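Local coordinates for Eps1p (Saccharomyces cerevisiae, PDB 4TW5), which is a yeast protein of the thioredoxin family, with a thioredoxin fold and several cysteine pairs closed into disulfides, at residues H28-Y33 and R89-S94; P45-T50 and I63-V68; V157-T162 and K234-L239. All blocks are in the same frame, centred on the assembly; numbering follows the deposited sequence.

Interaction 1. Residues H28-Y33 and R89-S94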
ATOM      1  N   HIS A  28     -47.530   2.694  15.547  1.00 33.17           N
ATOM      2  CA  HIS A  28     -48.693   2.314  14.767  1.00 25.09           C
ATOM      3  C   HIS A  28     -48.390   2.325  13.291  1.00 33.91           C
ATOM      4  O   HIS A  28     -47.764   3.255  12.785  1.00 34.23           O
ATOM      5  CB  HIS A  28     -49.863   3.228  15.087  1.00 28.10           C
ATOM      6  CG  HIS A  28     -50.479   2.935  16.412  1.00 31.32           C
ATOM      7  ND1 HIS A  28     -49.905   3.341  17.597  1.00 38.39           N
ATOM      8  CD2 HIS A  28     -51.594   2.245  16.747  1.00 32.64           C
ATOM      9  CE1 HIS A  28     -50.646   2.920  18.608  1.00 31.29           C
ATOM     10  NE2 HIS A  28     -51.683   2.263  18.117  1.00 34.93           N
ATOM     11  N   ILE A  29     -48.773   1.253  12.612  1.00 29.57           N
ATOM     12  CA  ILE A  29     -48.688   1.194  11.170  1.00 31.25           C
ATOM     13  C   ILE A  29     -50.096   1.301  10.606  1.00 34.78           C
ATOM     14  O   ILE A  29     -50.888   0.378  10.738  1.00 35.50           O
ATOM     15  CB  ILE A  29     -48.021  -0.093  10.693  1.00 32.15           C
ATOM     16  CG1 ILE A  29     -46.594  -0.203  11.246  1.00 25.22           C
ATOM     17  CG2 ILE A  29     -47.995  -0.128   9.200  1.00 36.51           C
ATOM     18  CD1 ILE A  29     -45.932  -1.504  10.883  1.00 29.01           C
ATOM     19  N   ILE A  30     -50.419   2.437  10.009  1.00 35.97           N
ATOM     20  CA  ILE A  30     -51.797   2.709   9.652  1.00 34.27           C
ATOM     21  C   ILE A  30     -52.065   2.692   8.154  1.00 42.34           C
ATOM     22  O   ILE A  30     -51.328   3.282   7.358  1.00 42.07           O
ATOM     23  CB  ILE A  30     -52.250   4.063  10.202  1.00 37.49           C
ATOM     24  CG1 ILE A  30     -51.918   4.162  11.690  1.00 35.51           C
ATOM     25  CG2 ILE A  30     -53.757   4.253   9.991  1.00 40.12           C
ATOM     26  CD1 ILE A  30     -52.211   5.532  12.300  1.00 34.50           C
ATOM     27  N   ASP A  31     -53.138   2.000   7.780  1.00 46.73           N
ATOM     28  CA  ASP A  31     -53.587   1.975   6.400  1.00 45.95           C
ATOM     29  C   ASP A  31     -54.710   2.992   6.177  1.00 45.32           C
ATOM     30  O   ASP A  31     -55.867   2.736   6.509  1.00 49.86           O
ATOM     31  CB  ASP A  31     -54.061   0.571   6.000  1.00 42.20           C
ATOM     32  CG  ASP A  31     -54.772   0.560   4.651  1.00 47.65           C
ATOM     33  OD1 ASP A  31     -54.496   1.450   3.819  1.00 51.26           O
ATOM     34  OD2 ASP A  31     -55.614  -0.332   4.419  1.00 48.26           O
ATOM     35  N   PHE A  32     -54.359   4.152   5.637  1.00 48.87           N
ATOM     36  CA  PHE A  32     -55.362   5.115   5.203  1.00 48.71           C
ATOM     37  C   PHE A  32     -55.904   4.633   3.868  1.00 54.66           C
ATOM     38  O   PHE A  32     -55.249   4.754   2.834  1.00 53.25           O
ATOM     39  CB  PHE A  32     -54.770   6.528   5.111  1.00 45.78           C
ATOM     40  CG  PHE A  32     -54.374   7.084   6.449  1.00 42.77           C
ATOM     41  CD1 PHE A  32     -53.144   6.787   7.006  1.00 36.83           C
ATOM     42  CD2 PHE A  32     -55.261   7.862   7.173  1.00 42.98           C
ATOM     43  CE1 PHE A  32     -52.806   7.277   8.254  1.00 43.66           C
ATOM     44  CE2 PHE A  32     -54.926   8.356   8.416  1.00 37.42           C
ATOM     45  CZ  PHE A  32     -53.699   8.067   8.956  1.00 40.75           C
ATOM     46  N   TYR A  33     -57.113   4.082   3.904  1.00 57.43           N
ATOM     47  CA  TYR A  33     -57.669   3.404   2.745  1.00 57.14           C
ATOM     48  C   TYR A  33     -59.005   4.009   2.386  1.00 66.07           C
ATOM     49  O   TYR A  33     -59.575   4.790   3.153  1.00 68.91           O
ATOM     50  CB  TYR A  33     -57.852   1.917   3.017  1.00 56.59           C
ATOM     51  CG  TYR A  33     -59.057   1.625   3.886  1.00 62.28           C
ATOM     52  CD1 TYR A  33     -60.239   1.141   3.327  1.00 66.61           C
ATOM     53  CD2 TYR A  33     -59.026   1.848   5.254  1.00 56.53           C
ATOM     54  CE1 TYR A  33     -61.343   0.882   4.104  1.00 60.59           C
ATOM     55  CE2 TYR A  33     -60.127   1.586   6.041  1.00 59.81           C
ATOM     56  CZ  TYR A  33     -61.284   1.107   5.455  1.00 55.13           C
ATOM     57  OH  TYR A  33     -62.382   0.844   6.229  1.00 54.61           O
ATOM     58  N   ARG A  89     -48.699   4.109   6.569  1.00 37.90           N
ATOM     59  CA  ARG A  89     -47.841   5.032   7.323  1.00 33.80           C
ATOM     60  C   ARG A  89     -47.438   4.539   8.719  1.00 37.09           C
ATOM     61  O   ARG A  89     -48.172   3.771   9.356  1.00 33.30           O
ATOM     62  CB  ARG A  89     -48.543   6.375   7.482  1.00 40.46           C
ATOM     63  CG  ARG A  89     -48.843   7.132   6.207  1.00 44.71           C
ATOM     64  CD  ARG A  89     -49.367   8.499   6.567  1.00 40.41           C
ATOM     65  NE  ARG A  89     -49.540   9.360   5.408  1.00 49.15           N
ATOM     66  CZ  ARG A  89     -49.701  10.676   5.484  1.00 49.28           C
ATOM     67  NH1 ARG A  89     -49.723  11.275   6.661  1.00 41.73           N
ATOM     68  NH2 ARG A  89     -49.851  11.391   4.382  1.00 59.78           N
ATOM     69  N   LEU A  90     -46.262   4.980   9.177  1.00 34.14           N
ATOM     70  CA  LEU A  90     -45.790   4.736  10.534  1.00 28.92           C
ATOM     71  C   LEU A  90     -45.879   5.988  11.416  1.00 34.89           C
ATOM     72  O   LEU A  90     -45.366   7.056  11.074  1.00 38.57           O
ATOM     73  CB  LEU A  90     -44.352   4.220  10.532  1.00 32.39           C
ATOM     74  CG  LEU A  90     -43.771   3.840  11.911  1.00 31.03           C
ATOM     75  CD1 LEU A  90     -44.484   2.599  12.516  1.00 25.53           C
ATOM     76  CD2 LEU A  90     -42.286   3.590  11.809  1.00 26.80           C
ATOM     77  N   TYR A  91     -46.528   5.849  12.562  1.00 33.25           N
ATOM     78  CA  TYR A  91     -46.630   6.928  13.529  1.00 27.37           C
ATOM     79  C   TYR A  91     -46.014   6.515  14.851  1.00 31.40           C
ATOM     80  O   TYR A  91     -45.923   5.325  15.157  1.00 27.66           O
ATOM     81  CB  TYR A  91     -48.086   7.319  13.741  1.00 30.56           C
ATOM     82  CG  TYR A  91     -48.685   8.124  12.608  1.00 35.78           C
ATOM     83  CD1 TYR A  91     -49.025   7.519  11.404  1.00 34.24           C
ATOM     84  CD2 TYR A  91     -48.953   9.480  12.756  1.00 35.06           C
ATOM     85  CE1 TYR A  91     -49.588   8.249  10.367  1.00 38.10           C
ATOM     86  CE2 TYR A  91     -49.517  10.218  11.721  1.00 35.93           C
ATOM     87  CZ  TYR A  91     -49.833   9.587  10.534  1.00 40.04           C
ATOM     88  OH  TYR A  91     -50.398  10.289   9.506  1.00 46.05           O
ATOM     89  N   ASN A  92     -45.516   7.489  15.604  1.00 31.83           N
ATOM     90  CA  ASN A  92     -45.166   7.239  16.993  1.00 25.39           C
ATOM     91  C   ASN A  92     -46.001   8.223  17.835  1.00 26.41           C
ATOM     92  O   ASN A  92     -46.821   8.952  17.271  1.00 32.05           O
ATOM     93  CB  ASN A  92     -43.650   7.312  17.207  1.00 27.63           C
ATOM     94  CG  ASN A  92     -43.039   8.699  16.920  1.00 29.22           C
ATOM     95  OD1 ASN A  92     -43.722   9.699  16.712  1.00 30.19           O
ATOM     96  ND2 ASN A  92     -41.718   8.735  16.930  1.00 25.80           N
ATOM     97  N   PRO A  93     -45.851   8.222  19.170  1.00 24.90           N
ATOM     98  CA  PRO A  93     -46.590   9.226  19.962  1.00 28.03           C
ATOM     99  C   PRO A  93     -46.342  10.702  19.579  1.00 27.49           C
ATOM    100  O   PRO A  93     -47.197  11.547  19.860  1.00 22.77           O
ATOM    101  CB  PRO A  93     -46.098   8.966  21.398  1.00 33.06           C
ATOM    102  CG  PRO A  93     -45.714   7.535  21.410  1.00 27.99           C
ATOM    103  CD  PRO A  93     -45.170   7.232  20.038  1.00 27.04           C
ATOM    104  N   SER A  94     -45.193  11.017  18.989  1.00 23.99           N
ATOM    105  CA  SER A  94     -44.961  12.384  18.485  1.00 30.50           C
ATOM    106  C   SER A  94     -45.618  12.669  17.139  1.00 36.87           C
ATOM    107  O   SER A  94     -45.652  13.823  16.713  1.00 39.12           O
ATOM    108  CB  SER A  94     -43.470  12.715  18.381  1.00 23.30           C
ATOM    109  OG  SER A  94     -42.786  12.400  19.583  1.00 23.90           O
TER
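H28 and Y91 face each other as an antiparallel hydrogen-bonded pair. H28 N donates to Y91 O at 3.1 Å, and Y91 N returns a bond to H28 O at 2.9 Å. I29 and L90 form the next, non-hydrogen-bonded pair. I30 and R89 are hydrogen-bonded again; I30 N donates to R89 O at 2.7 Å and R89 N donates to I30 O. Two carbonyls have a second, weaker partner: L90 CA-H points at H28 O and I29 CA-H at R89 O.

The side chains sort onto two faces. On one, I29 CG1 meets L90 CD1 at 3.7 Å. For L90, chi1 (-176°, CG anti to the backbone N) and chi2 together set CD1 beside I29 CG1 and H28 O. On the other face, I30 CD1 reaches Y91 CD1 at 3.9 Å, the two side chains crossing at about a right angle. F32 comes at Y91 from the opposite direction. Y91 CE1 sits at the edge of the F32 ring, 4.0 Å from F32 CE1. R89 CD also touches F32 CE1. The R89 guanidinium is too far from the ring for more than a weak cation-pi attraction.

R89 runs extended from CG to NE. R89 NH1 donates to Y91 OH at 3.1 Å, tilted 18° from the guanidinium plane. Further out, E87 forms a salt bridge with R89 NE. E80 OE1 bonds Y91 OH and the E80 carbonyl takes R89 NH1. H28 NE2 is bonded to E22, and L23 of helix 19-23 packs on H28, I30 and Y91.

The four main-chain bonds join two inner strands of the thioredoxin sheet. The buried charge of R89 has an acidic partner, and the bonds among R89, Y91 and E80 should limit rotation of the R89 and Y91 side chains.

Interaction 2. Residues P45-T50 and I63-V68; sequences PVWMET and ITFSQV
T50, which packs on F65, grips V46 O twice. T50 N donates to V46 O at 2.9 Å, and T50 OG1 to V46 O at 2.8 Å, from above the carbonyl plane. OG1 lies beside the backbone N (chi1 -67°), which turns the methyl CG2 toward the strand. T50 CG2 sits over one face of the F65 ring, 3.9 Å from the ring centroid.

The F65 ring in turn points its edge at the six-membered ring of W47. The planes stand at 83° with centroids 5.6 Å apart, an edge-to-face (T-shaped) pair. W47 CZ2 also lies 3.1 Å from S66 O. The opposite face of the W47 indole is taken by Q67, whose CG makes a CH-pi contact with the five-membered ring. The Q67 amide lies almost flat along the indole, planes 5° apart.

Helix 44-53 belongs to the beta-alpha-beta crossover between parallel strands 27-33 and 63-69 of the thioredoxin fold, and here it packs on the second of these. The disulfide C37-C40 lies in the chain just ahead of the helix.

W47 NE1 donates to a water at 2.7 Å, in the indole plane. The water passes a weak bond of 3.2 Å to F65 O. Q67 NE2 has a weak bond to D31.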
ATOM      1  N   PRO A  45     -57.771  -7.816   2.396  1.00 54.30           N
ATOM      2  CA  PRO A  45     -57.645  -9.163   2.970  1.00 54.29           C
ATOM      3  C   PRO A  45     -56.205  -9.485   3.372  1.00 50.93           C
ATOM      4  O   PRO A  45     -55.992 -10.309   4.252  1.00 50.25           O
ATOM      5  CB  PRO A  45     -58.124 -10.071   1.839  1.00 43.94           C
ATOM      6  CG  PRO A  45     -57.805  -9.315   0.609  1.00 50.58           C
ATOM      7  CD  PRO A  45     -57.981  -7.862   0.935  1.00 56.20           C
ATOM      8  N   VAL A  46     -55.236  -8.870   2.703  1.00 50.03           N
ATOM      9  CA  VAL A  46     -53.840  -9.022   3.083  1.00 48.76           C
ATOM     10  C   VAL A  46     -53.587  -8.392   4.445  1.00 47.25           C
ATOM     11  O   VAL A  46     -52.885  -8.948   5.286  1.00 45.04           O
ATOM     12  CB  VAL A  46     -52.905  -8.392   2.032  1.00 52.99           C
ATOM     13  CG1 VAL A  46     -51.557  -7.996   2.647  1.00 51.89           C
ATOM     14  CG2 VAL A  46     -52.734  -9.330   0.855  1.00 45.75           C
ATOM     15  N   TRP A  47     -54.219  -7.249   4.675  1.00 49.26           N
ATOM     16  CA  TRP A  47     -54.076  -6.540   5.932  1.00 44.36           C
ATOM     17  C   TRP A  47     -54.552  -7.341   7.121  1.00 49.20           C
ATOM     18  O   TRP A  47     -53.880  -7.386   8.154  1.00 48.77           O
ATOM     19  CB  TRP A  47     -54.852  -5.233   5.887  1.00 44.89           C
ATOM     20  CG  TRP A  47     -54.441  -4.293   6.952  1.00 48.58           C
ATOM     21  CD1 TRP A  47     -55.016  -4.146   8.179  1.00 44.01           C
ATOM     22  CD2 TRP A  47     -53.374  -3.340   6.889  1.00 40.70           C
ATOM     23  NE1 TRP A  47     -54.371  -3.164   8.881  1.00 37.86           N
ATOM     24  CE2 TRP A  47     -53.359  -2.652   8.110  1.00 36.26           C
ATOM     25  CE3 TRP A  47     -52.428  -3.007   5.912  1.00 40.02           C
ATOM     26  CZ2 TRP A  47     -52.421  -1.655   8.400  1.00 42.24           C
ATOM     27  CZ3 TRP A  47     -51.505  -2.011   6.192  1.00 41.96           C
ATOM     28  CH2 TRP A  47     -51.505  -1.347   7.428  1.00 37.76           C
ATOM     29  N   MET A  48     -55.706  -7.981   6.974  1.00 45.33           N
ATOM     30  CA  MET A  48     -56.288  -8.717   8.081  1.00 43.80           C
ATOM     31  C   MET A  48     -55.511  -9.973   8.412  1.00 43.94           C
ATOM     32  O   MET A  48     -55.434 -10.377   9.568  1.00 44.04           O
ATOM     33  CB  MET A  48     -57.736  -9.077   7.770  1.00 49.79           C
ATOM     34  CG  MET A  48     -58.603  -7.877   7.472  1.00 51.42           C
ATOM     35  SD  MET A  48     -60.302  -8.328   7.108  1.00 61.35           S
ATOM     36  CE  MET A  48     -60.917  -6.766   6.474  1.00 61.29           C
ATOM     37  N   GLU A  49     -54.963 -10.624   7.402  1.00 42.59           N
ATOM     38  CA  GLU A  49     -54.078 -11.742   7.680  1.00 45.19           C
ATOM     39  C   GLU A  49     -52.781 -11.240   8.307  1.00 39.90           C
ATOM     40  O   GLU A  49     -52.202 -11.949   9.109  1.00 39.80           O
ATOM     41  CB  GLU A  49     -53.824 -12.592   6.446  1.00 46.68           C
ATOM     42  CG  GLU A  49     -53.043 -11.953   5.361  1.00 51.37           C
ATOM     43  CD  GLU A  49     -53.195 -12.727   4.081  1.00 60.86           C
ATOM     44  OE1 GLU A  49     -53.639 -13.904   4.151  1.00 54.86           O
ATOM     45  OE2 GLU A  49     -52.882 -12.156   3.017  1.00 62.47           O
ATOM     46  N   THR A  50     -52.299 -10.064   7.876  1.00 35.34           N
ATOM     47  CA  THR A  50     -51.103  -9.446   8.450  1.00 36.99           C
ATOM     48  C   THR A  50     -51.331  -9.267   9.942  1.00 38.76           C
ATOM     49  O   THR A  50     -50.584  -9.785  10.790  1.00 35.34           O
ATOM     50  CB  THR A  50     -50.799  -8.069   7.827  1.00 42.31           C
ATOM     51  OG1 THR A  50     -50.423  -8.220   6.454  1.00 40.29           O
ATOM     52  CG2 THR A  50     -49.666  -7.347   8.593  1.00 39.07           C
ATOM     53  N   ILE A  63     -46.090  -2.605  18.819  1.00 33.60           N
ATOM     54  CA  ILE A  63     -46.427  -2.114  17.487  1.00 33.61           C
ATOM     55  C   ILE A  63     -47.805  -2.605  17.101  1.00 31.95           C
ATOM     56  O   ILE A  63     -48.096  -3.777  17.233  1.00 27.92           O
ATOM     57  CB  ILE A  63     -45.425  -2.595  16.408  1.00 30.54           C
ATOM     58  CG1 ILE A  63     -44.000  -2.194  16.750  1.00 29.40           C
ATOM     59  CG2 ILE A  63     -45.805  -2.040  15.055  1.00 28.21           C
ATOM     60  CD1 ILE A  63     -42.997  -2.876  15.850  1.00 38.38           C
ATOM     61  N   THR A  64     -48.648  -1.706  16.608  1.00 32.56           N
ATOM     62  CA  THR A  64     -50.007  -2.077  16.282  1.00 30.69           C
ATOM     63  C   THR A  64     -50.335  -1.758  14.830  1.00 28.51           C
ATOM     64  O   THR A  64     -50.067  -0.664  14.355  1.00 31.29           O
ATOM     65  CB  THR A  64     -51.010  -1.351  17.208  1.00 29.02           C
ATOM     66  OG1 THR A  64     -50.848  -1.831  18.537  1.00 33.66           O
ATOM     67  CG2 THR A  64     -52.460  -1.612  16.775  1.00 34.01           C
ATOM     68  N   PHE A  65     -50.963  -2.692  14.126  1.00 31.50           N
ATOM     69  CA  PHE A  65     -51.499  -2.360  12.817  1.00 26.37           C
ATOM     70  C   PHE A  65     -52.912  -1.820  12.947  1.00 31.20           C
ATOM     71  O   PHE A  65     -53.784  -2.459  13.551  1.00 36.21           O
ATOM     72  CB  PHE A  65     -51.490  -3.570  11.906  1.00 32.14           C
ATOM     73  CG  PHE A  65     -50.121  -3.984  11.443  1.00 29.93           C
ATOM     74  CD1 PHE A  65     -49.635  -3.564  10.215  1.00 26.42           C
ATOM     75  CD2 PHE A  65     -49.337  -4.826  12.220  1.00 24.62           C
ATOM     76  CE1 PHE A  65     -48.384  -3.967   9.772  1.00 30.25           C
ATOM     77  CE2 PHE A  65     -48.092  -5.237  11.787  1.00 29.67           C
ATOM     78  CZ  PHE A  65     -47.608  -4.804  10.558  1.00 30.41           C
ATOM     79  N   SER A  66     -53.136  -0.653  12.351  1.00 34.98           N
ATOM     80  CA  SER A  66     -54.423   0.033  12.406  1.00 32.40           C
ATOM     81  C   SER A  66     -54.852   0.505  11.013  1.00 39.80           C
ATOM     82  O   SER A  66     -54.112   0.367  10.043  1.00 40.59           O
ATOM     83  CB  SER A  66     -54.366   1.237  13.336  1.00 28.63           C
ATOM     84  OG  SER A  66     -53.826   0.889  14.590  1.00 41.00           O
ATOM     85  N   GLN A  67     -56.058   1.062  10.940  1.00 35.96           N
ATOM     86  CA  GLN A  67     -56.643   1.552   9.706  1.00 38.76           C
ATOM     87  C   GLN A  67     -57.429   2.799   9.946  1.00 39.68           C
ATOM     88  O   GLN A  67     -57.842   3.073  11.062  1.00 47.98           O
ATOM     89  CB  GLN A  67     -57.569   0.525   9.059  1.00 42.28           C
ATOM     90  CG  GLN A  67     -56.892  -0.507   8.218  1.00 37.60           C
ATOM     91  CD  GLN A  67     -57.864  -1.549   7.744  1.00 44.43           C
ATOM     92  OE1 GLN A  67     -58.748  -1.975   8.485  1.00 44.84           O
ATOM     93  NE2 GLN A  67     -57.729  -1.947   6.487  1.00 50.86           N
ATOM     94  N   VAL A  68     -57.599   3.570   8.887  1.00 37.73           N
ATOM     95  CA  VAL A  68     -58.484   4.717   8.887  1.00 45.76           C
ATOM     96  C   VAL A  68     -59.300   4.719   7.588  1.00 55.40           C
ATOM     97  O   VAL A  68     -58.726   4.817   6.498  1.00 50.69           O
ATOM     98  CB  VAL A  68     -57.710   6.044   8.980  1.00 42.11           C
ATOM     99  CG1 VAL A  68     -58.665   7.202   8.782  1.00 47.95           C
ATOM    100  CG2 VAL A  68     -57.020   6.171  10.313  1.00 41.45           C
TER
HETATM  101  O   HOH W   1     -55.804  -3.004  11.167  1.00 40.28           O

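Interaction 3. Residues V157-T162 and K234-L239; sequences VSFWPT and KVALVL
The F159 side chain runs past K234 O to A236. F159 CB is 3.9 Å from K234 O. CG is anti to the carbonyl carbon (chi1 -61°), and F159 CD1 comes to 3.7 Å from K234 O, which lies at the ring edge and in plane. F159 CE1 goes on to A236 CB at 4.2 Å. Beyond the two strands the ring meets F143 edge-to-face and F218 with planes at about 45°.

K234 O also accepts F159 N at 2.7 Å, and K234 N donates to F159 O. V157 and A236 make the other hydrogen-bonded pair: V157 N to A236 O is 2.9 Å and A236 N to V157 O is 2.8 Å. S158 and V235 sit between them as a non-hydrogen-bonded pair. V157 CG2 also touches V238 CG2.

S158 OG accepts from W160 NE1 at 2.9 Å. It is also hydrogen-bonded to the G202 carbonyl.

The pairing joins two inner strands, 155-160 central and 234-238 next to it, consistent with a second thioredoxin-like sheet. Strand 200-205 flanks 155-160, strand 247-249 flanks 234-238, and helix 180-196 covers the S158 and V235 face through W187 and F183.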
ATOM      1  N   VAL A 157     -21.479  -4.266   3.570  1.00 15.41           N
ATOM      2  CA  VAL A 157     -20.187  -4.094   4.220  1.00 19.99           C
ATOM      3  C   VAL A 157     -19.767  -2.633   4.279  1.00 20.83           C
ATOM      4  O   VAL A 157     -19.889  -1.877   3.297  1.00 22.94           O
ATOM      5  CB  VAL A 157     -19.080  -4.901   3.535  1.00 22.93           C
ATOM      6  CG1 VAL A 157     -17.747  -4.755   4.299  1.00 17.12           C
ATOM      7  CG2 VAL A 157     -19.498  -6.351   3.422  1.00 22.08           C
ATOM      8  N   SER A 158     -19.299  -2.257   5.462  1.00 22.73           N
ATOM      9  CA  SER A 158     -18.813  -0.917   5.749  1.00 20.25           C
ATOM     10  C   SER A 158     -17.296  -0.942   5.906  1.00 18.90           C
ATOM     11  O   SER A 158     -16.732  -1.890   6.464  1.00 17.53           O
ATOM     12  CB  SER A 158     -19.488  -0.355   7.007  1.00 18.06           C
ATOM     13  OG  SER A 158     -19.183  -1.153   8.122  1.00 19.41           O
ATOM     14  N   PHE A 159     -16.659   0.129   5.444  1.00 20.35           N
ATOM     15  CA  PHE A 159     -15.202   0.278   5.424  1.00 20.55           C
ATOM     16  C   PHE A 159     -14.784   1.516   6.222  1.00 22.41           C
ATOM     17  O   PHE A 159     -15.358   2.590   6.051  1.00 18.80           O
ATOM     18  CB  PHE A 159     -14.688   0.384   3.978  1.00 22.22           C
ATOM     19  CG  PHE A 159     -15.001  -0.822   3.143  1.00 26.20           C
ATOM     20  CD1 PHE A 159     -16.266  -0.989   2.589  1.00 19.88           C
ATOM     21  CD2 PHE A 159     -14.044  -1.804   2.939  1.00 23.35           C
ATOM     22  CE1 PHE A 159     -16.555  -2.105   1.840  1.00 23.69           C
ATOM     23  CE2 PHE A 159     -14.332  -2.926   2.211  1.00 23.22           C
ATOM     24  CZ  PHE A 159     -15.585  -3.079   1.654  1.00 27.11           C
ATOM     25  N   TRP A 160     -13.793   1.360   7.098  1.00 25.45           N
ATOM     26  CA  TRP A 160     -13.464   2.409   8.089  1.00 22.40           C
ATOM     27  C   TRP A 160     -12.001   2.827   8.092  1.00 22.03           C
ATOM     28  O   TRP A 160     -11.120   1.978   7.960  1.00 23.33           O
ATOM     29  CB  TRP A 160     -13.831   1.935   9.493  1.00 17.63           C
ATOM     30  CG  TRP A 160     -15.263   1.580   9.643  1.00 22.11           C
ATOM     31  CD1 TRP A 160     -15.876   0.428   9.226  1.00 21.00           C
ATOM     32  CD2 TRP A 160     -16.277   2.373  10.270  1.00 20.50           C
ATOM     33  NE1 TRP A 160     -17.211   0.469   9.544  1.00 23.12           N
ATOM     34  CE2 TRP A 160     -17.480   1.646  10.194  1.00 21.95           C
ATOM     35  CE3 TRP A 160     -16.284   3.633  10.881  1.00 22.04           C
ATOM     36  CZ2 TRP A 160     -18.683   2.137  10.706  1.00 24.33           C
ATOM     37  CZ3 TRP A 160     -17.474   4.119  11.395  1.00 24.79           C
ATOM     38  CH2 TRP A 160     -18.664   3.372  11.299  1.00 23.05           C
ATOM     39  N   PRO A 161     -11.735   4.127   8.318  1.00 27.23           N
ATOM     40  CA  PRO A 161     -10.350   4.582   8.449  1.00 23.48           C
ATOM     41  C   PRO A 161      -9.812   4.291   9.842  1.00 26.34           C
ATOM     42  O   PRO A 161      -9.629   5.204  10.652  1.00 28.78           O
ATOM     43  CB  PRO A 161     -10.454   6.089   8.200  1.00 23.31           C
ATOM     44  CG  PRO A 161     -11.798   6.445   8.688  1.00 25.11           C
ATOM     45  CD  PRO A 161     -12.688   5.224   8.577  1.00 21.42           C
ATOM     46  N   THR A 162      -9.544   3.018  10.110  1.00 25.47           N
ATOM     47  CA  THR A 162      -9.064   2.593  11.419  1.00 30.80           C
ATOM     48  C   THR A 162      -8.477   1.209  11.297  1.00 27.22           C
ATOM     49  O   THR A 162      -8.623   0.576  10.257  1.00 26.95           O
ATOM     50  CB  THR A 162     -10.206   2.556  12.450  1.00 32.69           C
ATOM     51  OG1 THR A 162      -9.693   2.199  13.737  1.00 29.37           O
ATOM     52  CG2 THR A 162     -11.232   1.518  12.020  1.00 26.70           C
ATOM     53  N   LYS A 234     -17.153   4.138   4.128  1.00 24.76           N
ATOM     54  CA  LYS A 234     -17.829   3.747   2.892  1.00 23.88           C
ATOM     55  C   LYS A 234     -18.638   2.482   3.105  1.00 21.48           C
ATOM     56  O   LYS A 234     -18.329   1.696   3.990  1.00 21.59           O
ATOM     57  CB  LYS A 234     -16.823   3.552   1.763  1.00 24.60           C
ATOM     58  CG  LYS A 234     -16.021   4.809   1.486  1.00 27.63           C
ATOM     59  CD  LYS A 234     -16.879   5.906   0.908  1.00 29.63           C
ATOM     60  CE  LYS A 234     -15.965   7.023   0.400  1.00 46.03           C
ATOM     61  NZ  LYS A 234     -16.698   8.089  -0.345  1.00 53.39           N
ATOM     62  N   VAL A 235     -19.669   2.302   2.282  1.00 22.19           N
ATOM     63  CA  VAL A 235     -20.552   1.154   2.319  1.00 17.35           C
ATOM     64  C   VAL A 235     -20.712   0.555   0.923  1.00 26.62           C
ATOM     65  O   VAL A 235     -20.922   1.297  -0.040  1.00 24.62           O
ATOM     66  CB  VAL A 235     -21.953   1.537   2.878  1.00 20.34           C
ATOM     67  CG1 VAL A 235     -22.951   0.362   2.775  1.00 17.80           C
ATOM     68  CG2 VAL A 235     -21.852   2.028   4.308  1.00 20.03           C
ATOM     69  N   ALA A 236     -20.634  -0.777   0.826  1.00 23.28           N
ATOM     70  CA  ALA A 236     -20.845  -1.510  -0.430  1.00 20.42           C
ATOM     71  C   ALA A 236     -21.651  -2.813  -0.225  1.00 22.02           C
ATOM     72  O   ALA A 236     -21.537  -3.472   0.802  1.00 19.64           O
ATOM     73  CB  ALA A 236     -19.519  -1.830  -1.065  1.00 17.41           C
ATOM     74  N   LEU A 237     -22.424  -3.219  -1.225  1.00 24.87           N
ATOM     75  CA  LEU A 237     -23.181  -4.477  -1.112  1.00 24.63           C
ATOM     76  C   LEU A 237     -22.490  -5.618  -1.853  1.00 21.74           C
ATOM     77  O   LEU A 237     -21.960  -5.416  -2.951  1.00 23.24           O
ATOM     78  CB  LEU A 237     -24.589  -4.306  -1.647  1.00 22.09           C
ATOM     79  CG  LEU A 237     -25.552  -5.484  -1.503  1.00 22.48           C
ATOM     80  CD1 LEU A 237     -25.801  -5.828  -0.041  1.00 22.89           C
ATOM     81  CD2 LEU A 237     -26.849  -5.103  -2.152  1.00 24.74           C
ATOM     82  N   VAL A 238     -22.423  -6.778  -1.202  1.00 20.14           N
ATOM     83  CA  VAL A 238     -21.938  -8.010  -1.811  1.00 21.06           C
ATOM     84  C   VAL A 238     -23.097  -8.982  -2.074  1.00 22.37           C
ATOM     85  O   VAL A 238     -23.813  -9.369  -1.159  1.00 19.97           O
ATOM     86  CB  VAL A 238     -20.890  -8.738  -0.943  1.00 27.24           C
ATOM     87  CG1 VAL A 238     -20.343  -9.937  -1.702  1.00 21.83           C
ATOM     88  CG2 VAL A 238     -19.753  -7.798  -0.512  1.00 21.28           C
ATOM     89  N   LEU A 239     -23.280  -9.354  -3.336  1.00 25.17           N
ATOM     90  CA  LEU A 239     -24.319 -10.296  -3.717  1.00 24.08           C
ATOM     91  C   LEU A 239     -23.838 -11.718  -3.505  1.00 24.77           C
ATOM     92  O   LEU A 239     -22.715 -12.064  -3.871  1.00 23.46           O
ATOM     93  CB  LEU A 239     -24.727 -10.074  -5.163  1.00 18.40           C
ATOM     94  CG  LEU A 239     -25.368  -8.707  -5.398  1.00 28.35           C
ATOM     95  CD1 LEU A 239     -25.816  -8.561  -6.841  1.00 38.10           C
ATOM     96  CD2 LEU A 239     -26.566  -8.496  -4.473  1.00 25.66           C
TER

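In the fold
Interactions 1 and 2 belong to one thioredoxin fold, and their centres are 11 Å apart. They touch through strands 27-33 and 63-69. The probable backbone hydrogen bonds I29 N to T64 O (2.9 Å) and I29 O to S66 N (3.0 Å) join them. Interaction 1 uses the strand before the C37-C40 disulfide in the chain, and interaction 2 the helix after it. Interaction 3 comes later in the chain and builds a second sheet on the opposite side of the chain's centre. Its centre is 33 Å from that of interaction 1 and 36 Å from that of interaction 2. Its nearest atoms are about 22 Å from interaction 1 and about 24 Å from interaction 2.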